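Local atomic coordinates of cystathionine gamma-synthase (PDB entry 6LD7), a protein that probably uses pyridoxal 5'-phosphate to make cystathionine in the methionine biosynthesis pathway. Residues L167-I171 against P195-A200. The protein carries 1 engineered substitution. Sequence-based numbering, arbitrary orientation.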
loop_
_atom_site.group_PDB
_atom_site.type_symbol
_atom_site.label_atom_id
_atom_site.label_comp_id
_atom_site.label_asym_id
_atom_site.label_seq_id
_atom_site.Cartn_x
_atom_site.Cartn_y
_atom_site.Cartn_z
ATOM N N LEU C 167 9.916 36.986 11.835
ATOM C CA LEU C 167 8.464 36.789 11.614
ATOM C C LEU C 167 7.682 37.958 12.194
ATOM O O LEU C 167 6.744 38.475 11.515
ATOM C CB LEU C 167 8.017 35.453 12.231
ATOM C CG LEU C 167 8.560 34.209 11.513
ATOM C CD1 LEU C 167 8.159 32.949 12.237
ATOM C CD2 LEU C 167 8.043 34.165 10.080
ATOM N N ARG C 168 7.884 38.257 13.463
ATOM C CA ARG C 168 7.045 39.288 14.146
ATOM C C ARG C 168 7.206 40.622 13.381
ATOM O O ARG C 168 6.221 41.301 13.133
ATOM C CB ARG C 168 7.442 39.500 15.638
ATOM C CG ARG C 168 6.314 40.193 16.393
ATOM C CD ARG C 168 6.528 40.389 17.869
ATOM N NE ARG C 168 6.318 39.211 18.683
ATOM C CZ ARG C 168 7.255 38.339 19.104
ATOM N NH1 ARG C 168 8.539 38.445 18.790
ATOM N NH2 ARG C 168 6.863 37.284 19.792
ATOM N N PHE C 169 8.424 41.006 13.050
ATOM C CA PHE C 169 8.688 42.280 12.320
ATOM C C PHE C 169 7.894 42.269 11.004
ATOM O O PHE C 169 7.098 43.237 10.673
ATOM C CB PHE C 169 10.207 42.453 12.091
ATOM C CG PHE C 169 10.561 43.569 11.136
ATOM C CD1 PHE C 169 10.262 44.885 11.446
ATOM C CD2 PHE C 169 11.264 43.309 9.969
ATOM C CE1 PHE C 169 10.547 45.911 10.538
ATOM C CE2 PHE C 169 11.570 44.322 9.076
ATOM C CZ PHE C 169 11.195 45.627 9.347
ATOM N N VAL C 170 8.090 41.209 10.199
ATOM C CA VAL C 170 7.492 41.225 8.828
ATOM C C VAL C 170 5.981 41.195 8.921
ATOM O O VAL C 170 5.316 42.006 8.212
ATOM C CB VAL C 170 8.038 40.114 7.933
ATOM C CG1 VAL C 170 7.313 40.058 6.594
ATOM C CG2 VAL C 170 9.501 40.347 7.728
ATOM N N ILE C 171 5.455 40.328 9.790
ATOM C CA ILE C 171 4.002 40.079 9.827
ATOM C C ILE C 171 3.294 41.336 10.355
ATOM O O ILE C 171 2.301 41.731 9.754
ATOM C CB ILE C 171 3.712 38.820 10.636
ATOM C CG1 ILE C 171 4.223 37.573 9.907
ATOM C CG2 ILE C 171 2.276 38.730 11.034
ATOM C CD1 ILE C 171 4.225 36.306 10.781
ATOM N N PRO C 195 4.670 29.725 12.817
ATOM C CA PRO C 195 4.439 31.053 12.271
ATOM C C PRO C 195 3.070 31.650 12.613
ATOM O O PRO C 195 2.952 32.913 12.740
ATOM C CB PRO C 195 4.655 30.880 10.776
ATOM C CG PRO C 195 5.539 29.681 10.695
ATOM C CD PRO C 195 5.035 28.752 11.789
ATOM N N LEU C 196 2.077 30.814 12.857
ATOM C CA LEU C 196 0.715 31.334 13.189
ATOM C C LEU C 196 0.759 31.922 14.584
ATOM O O LEU C 196 -0.084 32.725 14.817
ATOM C CB LEU C 196 -0.398 30.289 13.093
ATOM C CG LEU C 196 -0.518 29.514 11.761
ATOM C CD1 LEU C 196 -1.687 28.506 11.772
ATOM C CD2 LEU C 196 -0.690 30.431 10.575
ATOM N N ASP C 197 1.703 31.567 15.448
ATOM C CA ASP C 197 1.800 32.189 16.785
ATOM C C ASP C 197 2.205 33.662 16.618
ATOM O O ASP C 197 1.958 34.380 17.510
ATOM C CB ASP C 197 2.831 31.511 17.694
ATOM C CG ASP C 197 2.382 30.162 18.248
ATOM O OD1 ASP C 197 1.245 29.827 17.999
ATOM O OD2 ASP C 197 3.180 29.469 18.957
ATOM N N PHE C 198 2.863 34.044 15.524
ATOM C CA PHE C 198 3.341 35.403 15.250
ATOM C C PHE C 198 2.283 36.161 14.450
ATOM O O PHE C 198 2.573 37.247 13.992
ATOM C CB PHE C 198 4.691 35.305 14.534
ATOM C CG PHE C 198 5.781 34.703 15.371
ATOM C CD1 PHE C 198 6.497 35.484 16.251
ATOM C CD2 PHE C 198 6.098 33.378 15.316
ATOM C CE1 PHE C 198 7.458 34.953 17.083
ATOM C CE2 PHE C 198 7.090 32.855 16.128
ATOM C CZ PHE C 198 7.762 33.647 17.019
ATOM N N GLY C 199 1.123 35.587 14.183
ATOM C CA GLY C 199 0.012 36.296 13.515
ATOM C C GLY C 199 -0.054 36.056 12.005
ATOM O O GLY C 199 -0.902 36.643 11.341
ATOM N N ALA C 200 0.737 35.157 11.449
ATOM C CA ALA C 200 0.617 34.801 10.002
ATOM C C ALA C 200 -0.787 34.303 9.656
ATOM O O ALA C 200 -1.382 33.633 10.494
ATOM C CB ALA C 200 1.634 33.757 9.610
#
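F198, the last residue of a short 3-10 turn, packs against L167, R168 and I171 on the first turn of a helix, a worked example of one aromatic ring joining a helix to a loop without a hydrogen bond between them. L167 lies over one face of the ring: its CB is 3.9 Å from F198 CG, and its CD1 lies over the same face on the CD2 side, 3.7 Å from F198 CD2, and also meets the CA and CB of P195. F198 CB points toward the helix, and with CG anti to the carbonyl carbon (chi1 -65°) the ring lies between L167 and the R168 guanidinium. The R168 chain leaves with CG anti to the backbone N and bends at chi3 (-78°), which brings its guanidinium back to the ring. NH2 lies 3.6 Å from F198 CE1; ring atoms CD1 and CE1 sit over one face of the guanidinium, whose plane is turned 67° from the ring, so the two are not stacked.

I171 divides its branches. CG2 rests on the backbone, 3.3 Å from F198 O, and CD1 touches both F198 CB (3.9 Å) and A200 CB (3.8 Å). Within the turn, P195 O accepts a bond from F198 N, and G199 continues the chain with a positive phi, at which a CB would press on F198 O. G199 O is taken up by K175, farther along the same helix.

In the seven-stranded mixed sheet of this PLP-dependent fold, helix 167-176 is the helix of the beta-alpha-beta crossover from strand 151-155 to its parallel neighbour 180-184, and 195-200 belongs to the next connection, to parallel strand 202-206. Beneath the contact, L167 and I171 lean on I154 of strand 151-155, while P195 and A200 pack on V183 of strand 180-184.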